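Local atomic coordinates of plantazolicin methyltransferase BamL (Bacillus amyloliquefaciens subsp. plantarum, PDB entry 5DLY), a protein that probably acts as an S-adenosylmethionine-dependent N-methyltransferase that methylates a desmethyl precursor of the antibiotic plantazolicin. Residues L249-S252 and Q253-A256; S39-S42 and I43-T47; R163-L166 and G167-L170; F30-D33 and E34-S38. One frame throughout, in Å; residues are numbered along the deposited sequence.

Contact 1: L249-S252 and Q253-A256. With 5D7 (prop-2-en-1-yl 2-[(1S)-1-amino-4-carbamimidamidobutyl]-1,3-thiazole-4-carboxylate), chain B.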
loop_
_atom_site.group_PDB
_atom_site.type_symbol
_atom_site.label_atom_id
_atom_site.label_comp_id
_atom_site.label_asym_id
_atom_site.label_seq_id
_atom_site.Cartn_x
_atom_site.Cartn_y
_atom_site.Cartn_z
ATOM N N LEU A 249 -3.499 -18.981 -9.178
ATOM C CA LEU A 249 -2.377 -19.189 -10.095
ATOM C C LEU A 249 -1.695 -17.862 -10.447
ATOM O O LEU A 249 -0.462 -17.784 -10.489
ATOM C CB LEU A 249 -2.807 -19.950 -11.360
ATOM C CG LEU A 249 -1.718 -20.284 -12.392
ATOM C CD1 LEU A 249 -0.575 -21.095 -11.792
ATOM C CD2 LEU A 249 -2.306 -21.030 -13.586
ATOM N N LYS A 250 -2.496 -16.822 -10.675
ATOM C CA LYS A 250 -1.951 -15.479 -10.916
ATOM C C LYS A 250 -1.044 -15.044 -9.771
ATOM O O LYS A 250 0.060 -14.545 -10.002
ATOM C CB LYS A 250 -3.068 -14.455 -11.134
ATOM C CG LYS A 250 -3.547 -14.360 -12.575
ATOM C CD LYS A 250 -4.297 -13.057 -12.825
ATOM C CE LYS A 250 -4.573 -12.841 -14.307
ATOM N NZ LYS A 250 -3.347 -12.619 -15.127
ATOM N N GLN A 251 -1.500 -15.283 -8.543
ATOM C CA GLN A 251 -0.742 -14.926 -7.345
ATOM C C GLN A 251 0.545 -15.734 -7.210
ATOM O O GLN A 251 1.550 -15.234 -6.702
ATOM C CB GLN A 251 -1.612 -15.064 -6.101
ATOM C CG GLN A 251 -2.691 -13.987 -6.018
ATOM C CD GLN A 251 -3.756 -14.269 -4.981
ATOM O OE1 GLN A 251 -3.556 -15.057 -4.050
ATOM N NE2 GLN A 251 -4.903 -13.604 -5.126
ATOM N N SER A 252 0.509 -16.979 -7.676
ATOM C CA SER A 252 1.681 -17.841 -7.689
ATOM C C SER A 252 2.717 -17.346 -8.702
ATOM O O SER A 252 3.923 -17.420 -8.454
ATOM C CB SER A 252 1.264 -19.277 -8.009
ATOM O OG SER A 252 2.367 -20.166 -7.965
ATOM N N GLN A 253 2.240 -16.811 -9.822
ATOM C CA GLN A 253 3.122 -16.412 -10.917
ATOM C C GLN A 253 3.704 -15.009 -10.753
ATOM O O GLN A 253 4.700 -14.678 -11.398
ATOM C CB GLN A 253 2.397 -16.550 -12.259
ATOM C CG GLN A 253 2.241 -17.998 -12.701
ATOM C CD GLN A 253 1.279 -18.169 -13.862
ATOM O OE1 GLN A 253 0.505 -17.273 -14.179
ATOM N NE2 GLN A 253 1.316 -19.340 -14.490
ATOM N N MET A 254 3.091 -14.208 -9.882
ATOM C CA MET A 254 3.488 -12.815 -9.629
ATOM C C MET A 254 4.910 -12.712 -9.109
ATOM O O MET A 254 5.311 -13.529 -8.292
ATOM C CB MET A 254 2.640 -12.234 -8.508
ATOM C CG MET A 254 1.235 -11.831 -8.846
ATOM S SD MET A 254 0.670 -10.997 -7.362
ATOM C CE MET A 254 -1.026 -10.698 -7.845
ATOM N N PRO A 255 5.649 -11.665 -9.522
ATOM C CA PRO A 255 6.929 -11.405 -8.862
ATOM C C PRO A 255 6.711 -11.019 -7.402
ATOM O O PRO A 255 5.626 -10.561 -7.030
ATOM C CB PRO A 255 7.497 -10.208 -9.636
ATOM C CG PRO A 255 6.730 -10.140 -10.906
ATOM C CD PRO A 255 5.376 -10.705 -10.604
ATOM N N ALA A 256 7.740 -11.206 -6.588
ATOM C CA ALA A 256 7.656 -10.855 -5.172
ATOM C C ALA A 256 7.550 -9.342 -5.018
ATOM O O ALA A 256 8.243 -8.590 -5.698
ATOM C CB ALA A 256 8.864 -11.384 -4.408
HETATM O O9 5D7 B . 0.986 -4.600 -8.243
HETATM C C6 5D7 B . 1.281 -4.448 -9.419
HETATM O O7 5D7 B . 1.741 -5.556 -10.219
HETATM C C8 5D7 B . 1.995 -6.843 -9.649
HETATM C C2 5D7 B . 1.152 -3.130 -10.085
HETATM N N3 5D7 B . 0.531 -2.076 -9.491
HETATM C C4 5D7 B . 0.485 -0.953 -10.223
HETATM S S5 5D7 B . 1.246 -1.252 -11.752
HETATM C C1 5D7 B . 1.630 -2.893 -11.382
HETATM C CA 5D7 B . -0.103 0.368 -9.920
HETATM N N 5D7 B . -0.878 0.236 -8.693
HETATM C CB 5D7 B . 0.970 1.456 -9.771
HETATM C CG 5D7 B . 2.220 1.061 -8.976
HETATM C CD 5D7 B . 2.790 2.298 -8.298
HETATM N NE 5D7 B . 4.052 1.952 -7.657
HETATM C CZ 5D7 B . 5.279 1.954 -8.182
HETATM N NH2 5D7 B . 6.266 1.616 -7.474
HETATM N NH1 5D7 B . 5.467 2.316 -9.388
HETATM C C3 5D7 B . 2.527 -7.744 -10.734
HETATM C C5 5D7 B . 2.243 -9.031 -10.748
HETATM O O HOH W 1 4.019 -14.419 -5.848
HETATM O O HOH W 2 6.431 -15.976 -8.781
#

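Contact 2: S39-S42 and I43-T47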
loop_
_atom_site.group_PDB
_atom_site.type_symbol
_atom_site.label_atom_id
_atom_site.label_comp_id
_atom_site.label_asym_id
_atom_site.label_seq_id
_atom_site.Cartn_x
_atom_site.Cartn_y
_atom_site.Cartn_z
ATOM N N SER A 39 -7.101 -8.910 -6.946
ATOM C CA SER A 39 -7.186 -10.044 -6.023
ATOM C C SER A 39 -6.220 -9.945 -4.844
ATOM O O SER A 39 -6.484 -10.506 -3.780
ATOM C CB SER A 39 -7.053 -11.400 -6.741
ATOM O OG SER A 39 -5.753 -11.609 -7.261
ATOM N N ILE A 40 -5.109 -9.232 -5.029
ATOM C CA ILE A 40 -4.154 -9.036 -3.931
ATOM C C ILE A 40 -4.674 -8.019 -2.904
ATOM O O ILE A 40 -4.227 -8.000 -1.761
ATOM C CB ILE A 40 -2.732 -8.682 -4.437
ATOM C CG1 ILE A 40 -1.658 -8.994 -3.385
ATOM C CG2 ILE A 40 -2.640 -7.227 -4.860
ATOM C CD1 ILE A 40 -1.297 -10.459 -3.252
ATOM N N ARG A 41 -5.623 -7.178 -3.313
ATOM C CA ARG A 41 -6.193 -6.171 -2.416
ATOM C C ARG A 41 -6.706 -6.781 -1.104
ATOM O O ARG A 41 -6.304 -6.353 -0.015
ATOM C CB ARG A 41 -7.313 -5.412 -3.136
ATOM C CG ARG A 41 -7.395 -3.940 -2.799
ATOM C CD ARG A 41 -7.795 -3.123 -4.026
ATOM N NE ARG A 41 -9.017 -3.622 -4.656
ATOM C CZ ARG A 41 -9.366 -3.422 -5.928
ATOM N NH1 ARG A 41 -8.591 -2.731 -6.756
ATOM N NH2 ARG A 41 -10.505 -3.926 -6.376
ATOM N N SER A 42 -7.578 -7.787 -1.197
ATOM C CA SER A 42 -8.129 -8.405 0.006
ATOM C C SER A 42 -7.058 -9.113 0.823
ATOM O O SER A 42 -7.143 -9.152 2.048
ATOM C CB SER A 42 -9.268 -9.379 -0.310
ATOM O OG SER A 42 -8.815 -10.482 -1.071
ATOM N N ILE A 43 -6.068 -9.695 0.150
ATOM C CA ILE A 43 -4.968 -10.337 0.870
ATOM C C ILE A 43 -4.148 -9.328 1.679
ATOM O O ILE A 43 -3.869 -9.546 2.863
ATOM C CB ILE A 43 -4.105 -11.191 -0.066
ATOM C CG1 ILE A 43 -4.947 -12.360 -0.562
ATOM C CG2 ILE A 43 -2.842 -11.683 0.635
ATOM C CD1 ILE A 43 -4.370 -13.043 -1.776
ATOM N N SER A 44 -3.803 -8.203 1.060
ATOM C CA SER A 44 -3.086 -7.157 1.775
ATOM C C SER A 44 -3.884 -6.581 2.940
ATOM O O SER A 44 -3.321 -6.357 4.010
ATOM C CB SER A 44 -2.670 -6.050 0.820
ATOM O OG SER A 44 -1.769 -6.558 -0.142
ATOM N N ILE A 45 -5.184 -6.360 2.728
ATOM C CA ILE A 45 -6.052 -5.830 3.790
ATOM C C ILE A 45 -6.159 -6.823 4.953
ATOM O O ILE A 45 -5.966 -6.455 6.114
ATOM C CB ILE A 45 -7.462 -5.474 3.263
ATOM C CG1 ILE A 45 -7.387 -4.335 2.231
ATOM C CG2 ILE A 45 -8.393 -5.136 4.427
ATOM C CD1 ILE A 45 -8.643 -4.181 1.383
ATOM N N GLU A 46 -6.441 -8.088 4.641
ATOM C CA GLU A 46 -6.569 -9.076 5.709
ATOM C C GLU A 46 -5.247 -9.317 6.433
ATOM O O GLU A 46 -5.238 -9.710 7.607
ATOM C CB GLU A 46 -7.173 -10.393 5.197
ATOM C CG GLU A 46 -8.611 -10.279 4.686
ATOM C CD GLU A 46 -9.619 -9.790 5.726
ATOM O OE1 GLU A 46 -9.341 -9.845 6.937
ATOM O OE2 GLU A 46 -10.713 -9.338 5.324
ATOM N N THR A 47 -4.132 -9.052 5.750
ATOM C CA THR A 47 -2.819 -9.169 6.367
ATOM C C THR A 47 -2.697 -8.105 7.446
ATOM O O THR A 47 -2.327 -8.430 8.568
ATOM C CB THR A 47 -1.681 -9.067 5.336
ATOM O OG1 THR A 47 -1.757 -10.179 4.442
ATOM C CG2 THR A 47 -0.303 -9.085 6.007
#

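Contact 3: R163-L166 and G167-L170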
loop_
_atom_site.group_PDB
_atom_site.type_symbol
_atom_site.label_atom_id
_atom_site.label_comp_id
_atom_site.label_asym_id
_atom_site.label_seq_id
_atom_site.Cartn_x
_atom_site.Cartn_y
_atom_site.Cartn_z
ATOM N N ARG A 163 11.842 -2.828 -7.840
ATOM C CA ARG A 163 12.475 -2.476 -9.119
ATOM C C ARG A 163 13.183 -3.667 -9.782
ATOM O O ARG A 163 13.209 -3.770 -11.017
ATOM C CB ARG A 163 13.437 -1.289 -8.951
ATOM C CG ARG A 163 14.099 -0.840 -10.249
ATOM C CD ARG A 163 14.761 0.524 -10.119
ATOM N NE ARG A 163 16.103 0.453 -9.532
ATOM C CZ ARG A 163 16.415 0.822 -8.290
ATOM N NH1 ARG A 163 17.670 0.720 -7.864
ATOM N NH2 ARG A 163 15.484 1.288 -7.463
ATOM N N ASN A 164 13.728 -4.564 -8.962
ATOM C CA ASN A 164 14.460 -5.727 -9.469
ATOM C C ASN A 164 13.548 -6.756 -10.140
ATOM O O ASN A 164 14.030 -7.691 -10.777
ATOM C CB ASN A 164 15.296 -6.383 -8.360
ATOM C CG ASN A 164 16.496 -5.538 -7.932
ATOM O OD1 ASN A 164 16.882 -5.550 -6.764
ATOM N ND2 ASN A 164 17.093 -4.820 -8.872
ATOM N N SER A 165 12.233 -6.569 -10.004
ATOM C CA SER A 165 11.239 -7.487 -10.576
ATOM C C SER A 165 10.727 -7.106 -11.970
ATOM O O SER A 165 9.819 -7.764 -12.494
ATOM C CB SER A 165 10.041 -7.625 -9.625
ATOM O OG SER A 165 10.409 -8.280 -8.429
ATOM N N LEU A 166 11.304 -6.059 -12.569
ATOM C CA LEU A 166 10.843 -5.532 -13.864
ATOM C C LEU A 166 10.674 -6.627 -14.923
ATOM O O LEU A 166 9.609 -6.740 -15.542
ATOM C CB LEU A 166 11.785 -4.430 -14.374
ATOM C CG LEU A 166 11.534 -3.732 -15.726
ATOM C CD1 LEU A 166 10.059 -3.521 -16.060
ATOM C CD2 LEU A 166 12.279 -2.403 -15.775
ATOM N N GLY A 167 11.723 -7.421 -15.111
ATOM C CA GLY A 167 11.745 -8.472 -16.127
ATOM C C GLY A 167 10.546 -9.393 -16.059
ATOM O O GLY A 167 9.854 -9.600 -17.060
ATOM N N GLU A 168 10.293 -9.927 -14.866
ATOM C CA GLU A 168 9.167 -10.826 -14.621
ATOM C C GLU A 168 7.854 -10.055 -14.624
ATOM O O GLU A 168 6.808 -10.589 -15.007
ATOM C CB GLU A 168 9.331 -11.531 -13.273
ATOM C CG GLU A 168 10.766 -11.869 -12.898
ATOM C CD GLU A 168 10.981 -11.898 -11.394
ATOM O OE1 GLU A 168 11.970 -11.290 -10.923
ATOM O OE2 GLU A 168 10.159 -12.518 -10.680
ATOM N N GLY A 169 7.920 -8.797 -14.193
ATOM C CA GLY A 169 6.746 -7.937 -14.100
ATOM C C GLY A 169 6.103 -7.643 -15.440
ATOM O O GLY A 169 4.912 -7.368 -15.506
ATOM N N LEU A 170 6.885 -7.718 -16.514
ATOM C CA LEU A 170 6.367 -7.441 -17.853
ATOM C C LEU A 170 5.500 -8.561 -18.436
ATOM O O LEU A 170 4.776 -8.337 -19.413
ATOM C CB LEU A 170 7.512 -7.095 -18.815
ATOM C CG LEU A 170 8.252 -5.766 -18.597
ATOM C CD1 LEU A 170 9.413 -5.622 -19.576
ATOM C CD2 LEU A 170 7.307 -4.579 -18.709
HETATM O O HOH W 3 14.216 -7.486 -13.756
#

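Contact 4: F30-D33 and E34-S38. With 5D7 (prop-2-en-1-yl 2-[(1S)-1-amino-4-carbamimidamidobutyl]-1,3-thiazole-4-carboxylate), chain B.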
loop_
_atom_site.group_PDB
_atom_site.type_symbol
_atom_site.label_atom_id
_atom_site.label_comp_id
_atom_site.label_asym_id
_atom_site.label_seq_id
_atom_site.Cartn_x
_atom_site.Cartn_y
_atom_site.Cartn_z
ATOM N N PHE A 30 -5.773 1.905 -15.186
ATOM C CA PHE A 30 -6.974 1.369 -14.536
ATOM C C PHE A 30 -7.284 -0.053 -14.998
ATOM O O PHE A 30 -7.508 -0.940 -14.178
ATOM C CB PHE A 30 -8.190 2.278 -14.761
ATOM C CG PHE A 30 -9.421 1.847 -14.004
ATOM C CD1 PHE A 30 -9.545 2.106 -12.638
ATOM C CD2 PHE A 30 -10.458 1.179 -14.654
ATOM C CE1 PHE A 30 -10.675 1.709 -11.941
ATOM C CE2 PHE A 30 -11.594 0.781 -13.960
ATOM C CZ PHE A 30 -11.705 1.050 -12.604
ATOM N N ARG A 31 -7.288 -0.263 -16.314
ATOM C CA ARG A 31 -7.558 -1.579 -16.888
ATOM C C ARG A 31 -6.575 -2.634 -16.383
ATOM O O ARG A 31 -6.986 -3.709 -15.945
ATOM C CB ARG A 31 -7.519 -1.508 -18.416
ATOM C CG ARG A 31 -8.091 -2.734 -19.108
ATOM C CD ARG A 31 -7.829 -2.708 -20.604
ATOM N NE ARG A 31 -8.579 -1.664 -21.300
ATOM C CZ ARG A 31 -8.047 -0.555 -21.812
ATOM N NH1 ARG A 31 -6.740 -0.319 -21.727
ATOM N NH2 ARG A 31 -8.825 0.322 -22.428
ATOM N N TYR A 32 -5.280 -2.325 -16.451
ATOM C CA TYR A 32 -4.265 -3.250 -15.962
ATOM C C TYR A 32 -4.468 -3.526 -14.465
ATOM O O TYR A 32 -4.495 -4.689 -14.036
ATOM C CB TYR A 32 -2.832 -2.739 -16.214
ATOM C CG TYR A 32 -1.805 -3.707 -15.669
ATOM C CD1 TYR A 32 -1.409 -3.649 -14.330
ATOM C CD2 TYR A 32 -1.271 -4.717 -16.471
ATOM C CE1 TYR A 32 -0.505 -4.556 -13.813
ATOM C CE2 TYR A 32 -0.353 -5.631 -15.963
ATOM C CZ TYR A 32 0.025 -5.546 -14.627
ATOM O OH TYR A 32 0.930 -6.430 -14.075
ATOM N N ASP A 33 -4.608 -2.456 -13.685
ATOM C CA ASP A 33 -4.660 -2.575 -12.221
ATOM C C ASP A 33 -5.856 -3.389 -11.757
ATOM O O ASP A 33 -5.733 -4.229 -10.861
ATOM C CB ASP A 33 -4.673 -1.196 -11.555
ATOM C CG ASP A 33 -3.360 -0.442 -11.717
ATOM O OD1 ASP A 33 -2.382 -1.009 -12.261
ATOM O OD2 ASP A 33 -3.324 0.734 -11.299
ATOM N N GLU A 34 -7.011 -3.156 -12.375
ATOM C CA GLU A 34 -8.206 -3.923 -12.038
ATOM C C GLU A 34 -8.066 -5.404 -12.379
ATOM O O GLU A 34 -8.488 -6.263 -11.606
ATOM C CB GLU A 34 -9.437 -3.328 -12.726
ATOM C CG GLU A 34 -9.874 -2.004 -12.131
ATOM C CD GLU A 34 -10.506 -2.160 -10.766
ATOM O OE1 GLU A 34 -9.880 -1.738 -9.770
ATOM O OE2 GLU A 34 -11.623 -2.716 -10.692
ATOM N N ARG A 35 -7.461 -5.699 -13.528
ATOM C CA ARG A 35 -7.311 -7.079 -13.989
ATOM C C ARG A 35 -6.262 -7.859 -13.198
ATOM O O ARG A 35 -6.453 -9.037 -12.887
ATOM C CB ARG A 35 -6.961 -7.105 -15.483
ATOM C CG ARG A 35 -6.943 -8.495 -16.102
ATOM C CD ARG A 35 -6.454 -8.479 -17.546
ATOM N NE ARG A 35 -5.005 -8.261 -17.651
ATOM C CZ ARG A 35 -4.430 -7.253 -18.306
ATOM N NH1 ARG A 35 -5.159 -6.348 -18.958
ATOM N NH2 ARG A 35 -3.106 -7.158 -18.332
ATOM N N GLU A 36 -5.156 -7.197 -12.873
ATOM C CA GLU A 36 -3.987 -7.901 -12.361
ATOM C C GLU A 36 -3.716 -7.700 -10.870
ATOM O O GLU A 36 -3.016 -8.516 -10.264
ATOM C CB GLU A 36 -2.739 -7.532 -13.174
ATOM C CG GLU A 36 -2.823 -7.830 -14.672
ATOM C CD GLU A 36 -2.784 -9.312 -15.036
ATOM O OE1 GLU A 36 -2.482 -10.166 -14.174
ATOM O OE2 GLU A 36 -3.058 -9.635 -16.209
ATOM N N THR A 37 -4.253 -6.630 -10.283
ATOM C CA THR A 37 -3.960 -6.321 -8.876
ATOM C C THR A 37 -5.153 -6.425 -7.924
ATOM O O THR A 37 -4.981 -6.347 -6.708
ATOM C CB THR A 37 -3.252 -4.940 -8.691
ATOM O OG1 THR A 37 -4.194 -3.862 -8.767
ATOM C CG2 THR A 37 -2.161 -4.724 -9.730
ATOM N N SER A 38 -6.361 -6.595 -8.456
ATOM C CA SER A 38 -7.542 -6.575 -7.590
ATOM C C SER A 38 -7.556 -7.711 -6.569
ATOM O O SER A 38 -7.962 -7.492 -5.437
ATOM C CB SER A 38 -8.844 -6.543 -8.394
ATOM O OG SER A 38 -8.946 -7.663 -9.246
HETATM O O9 5D7 B . 0.986 -4.600 -8.243
HETATM C C6 5D7 B . 1.281 -4.448 -9.419
HETATM O O7 5D7 B . 1.741 -5.556 -10.219
HETATM C C8 5D7 B . 1.995 -6.843 -9.649
HETATM C C2 5D7 B . 1.152 -3.130 -10.085
HETATM N N3 5D7 B . 0.531 -2.076 -9.491
HETATM C C4 5D7 B . 0.485 -0.953 -10.223
HETATM S S5 5D7 B . 1.246 -1.252 -11.752
HETATM C C1 5D7 B . 1.630 -2.893 -11.382
HETATM C CA 5D7 B . -0.103 0.368 -9.920
HETATM N N 5D7 B . -0.878 0.236 -8.693
HETATM C CB 5D7 B . 0.970 1.456 -9.771
HETATM C CG 5D7 B . 2.220 1.061 -8.976
HETATM C CD 5D7 B . 2.790 2.298 -8.298
HETATM N NE 5D7 B . 4.052 1.952 -7.657
HETATM C CZ 5D7 B . 5.279 1.954 -8.182
HETATM N NH2 5D7 B . 6.266 1.616 -7.474
HETATM N NH1 5D7 B . 5.467 2.316 -9.388
HETATM C C3 5D7 B . 2.527 -7.744 -10.734
HETATM C C5 5D7 B . 2.243 -9.031 -10.748
#

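Contact 1: L249-S252 and Q253-A256
L249 and Q253 meet in a local i to i+4 contact on the surface, at the C-terminal end of helix 245-253, where the chain unwinds toward strand 258-265. The last regular bond runs from Q253 N to L249 O (2.9 Å, N-H...O angle 139°), and K250 O then receives only weak bonds from Q253 N and M254 N. M254 is the first residue to leave helical backbone angles. With CG of L249 anti to its backbone N (chi1 -178°), the methyl CD1 lies 3.7 Å from Q253 NE2; the two side chains are turned obliquely to each other. M254 instead runs alongside Q251, pointing the same way, with CE 4.1 Å from Q251 CG. Two waters clamp the turn: both donate to M254 O, one also to Q251 O (2.7 Å) and the other to S252 O. The inner side lines the substrate-analogue pocket, M254 CG standing 3.5 Å and P255 CD 3.6 Å from the allyl carbon C5 of 5D7. K250 forms a salt bridge with E36 and Q251 NE2 a hydrogen bond with S39 OG, tying this helix end to helix 23-56, while P255 and A256 lead on into strand 258-265.

Contact 2: S39-S42 and I43-T47
I40 and S44 are joined by a nearly linear backbone bond, S44 N to I40 O at 2.9 Å with an N-H...O angle of 171°. I45 N to R41 O and E46 N to S42 O (2.9 Å) repeat it, giving two successive turns of one continuous helix in the middle of 23-56. The helix is kinked at the start of this segment, where the N atoms of S39 and I40 have no bond to the turn before. Two isoleucine ends meet on one flank: I40 CG1 is anti to the backbone N (chi1 -159°), which sends CG1 and its CD1 methyl along this flank, CD1 4.3 Å from I43 CD1. On another flank the CG1 of I45 packs 3.2 Å from R41 O. I43 O accepts twice, from T47 OG1 at 2.7 Å, 37° above the carbonyl plane, and from T47 N at 2.9 Å on the opposite face. Further out, I40 and S44 touch H130 of strand 124-130, I45 touches F128 and I43 packs on L241. The side chain of R41 comes to about 4 Å from the bound S-adenosyl-L-homocysteine. The chemistry is that of a largely buried helix turn packed between strand 124-130 and helices 72-80 and 235-241: aliphatic branches fill the interfaces, the buried hydroxyl of T47 is satisfied by its own helix, and OE2 of the buried E46, its chain bent at chi2, is met by Y76 OH.

Contact 3: R163-L166 and G167-L170
L166 and L170 sit one helical turn apart, and their side chains meet obliquely, L166 CD1 lying 3.8 Å from L170 CG. The two leucines reach each other by different torsions: CG of L166 is anti to its own N (chi1 179°), whereas CG of L170 stands beside its backbone N (chi1 -69°) and also comes within 3.5 Å of L166 O. Between the same two residues the backbone bond from L170 N to L166 O is weak, 3.1 Å with an N-H...O angle of 130°. S165 supplies the firmer link, its carbonyl O accepting from G169 N at 2.7 Å. The stretch is thus a handover from a 3-10 turn at 163-165 to the short helix 166-169. It follows strand 154-160 of the Rossmann-like methyltransferase sheet, whose strand order 3-2-1-4-5-7-6 marks a class I fold, and it leads toward helix 176-187. G167 takes part through its backbone alone: its N donates to a water at 2.8 Å, and that water donates to N164 O at 3.0 Å, bridging the step between the two kinds of turn. S165 and E168 pack on P255 of the 253-256 segment, and the nearest atoms of G169 and the bound 5D7 are about 5 Å apart. L166 and S165 also touch Y186, and L170 rests on L182 and K183, all three of them on helix 176-187.

Contact 4: F30-D33 and E34-S38
T37 OG1 donates to D33 O at 2.6 Å, the shortest hydrogen bond between the segments, while T37 N donates to the same oxygen at 2.9 Å from the opposite face of its plane. This is a threonine hydroxyl bonded to the carbonyl four residues back, as is common in alpha-helices, in this case helix 23-56, which closes over the Rossmann-like core and its ligands. With chi1 at 79°, OG1 lies between the backbone N and carbonyl carbon, turned back toward the preceding turn. R35 and E36 form a salt bridge, NE to OE2 at 2.8 Å, straight at 162° and close to the guanidinium plane; R35 also pairs with E178. Regular bonds run from E34 N to F30 O, R35 N to R31 O and E36 N to Y32 O. Around this frame two CH-pi contacts cover rings: E34 CG stands over the face of F30, 3.7 Å from the ring centroid, and E36 CG 3.8 Å from that of Y32. The R35 guanidinium is set almost perpendicular to the Y32 ring (84°), with NH2 3.6 Å from CD2. Outside partners fix two polar ends, Y32 OH bonding T172 and D33 OD1 bonding Y181. Y32, D33 and T37 are part of the 5D7 pocket: D33 OD1 lies 3.5 Å from thiazole carbon C4, and T37 CG2 lies 3.5 Å from the ester carbon C6.

Contacts 2 and 4 lie in series on helix 23-56, yet differ in character: contact 2 is buried, with aliphatic packing and regular backbone bonds, whereas contact 4 is only partly buried and mixes charges with aromatic rings. Contact 1 lies at the surface and contact 3 is partly buried; they belong to a helix terminus and a 3-10-to-helix step, and each has waters bridging backbone atoms where the helical bonding is irregular. Contact 1 touches all three others, whereas contacts 2 and 3 stay about 13 Å apart at their nearest atoms. Contacts 1 and 4 both touch 5D7, at its allyl end and at its thiazole and ester carbonyl respectively; contact 3 comes near it at G169.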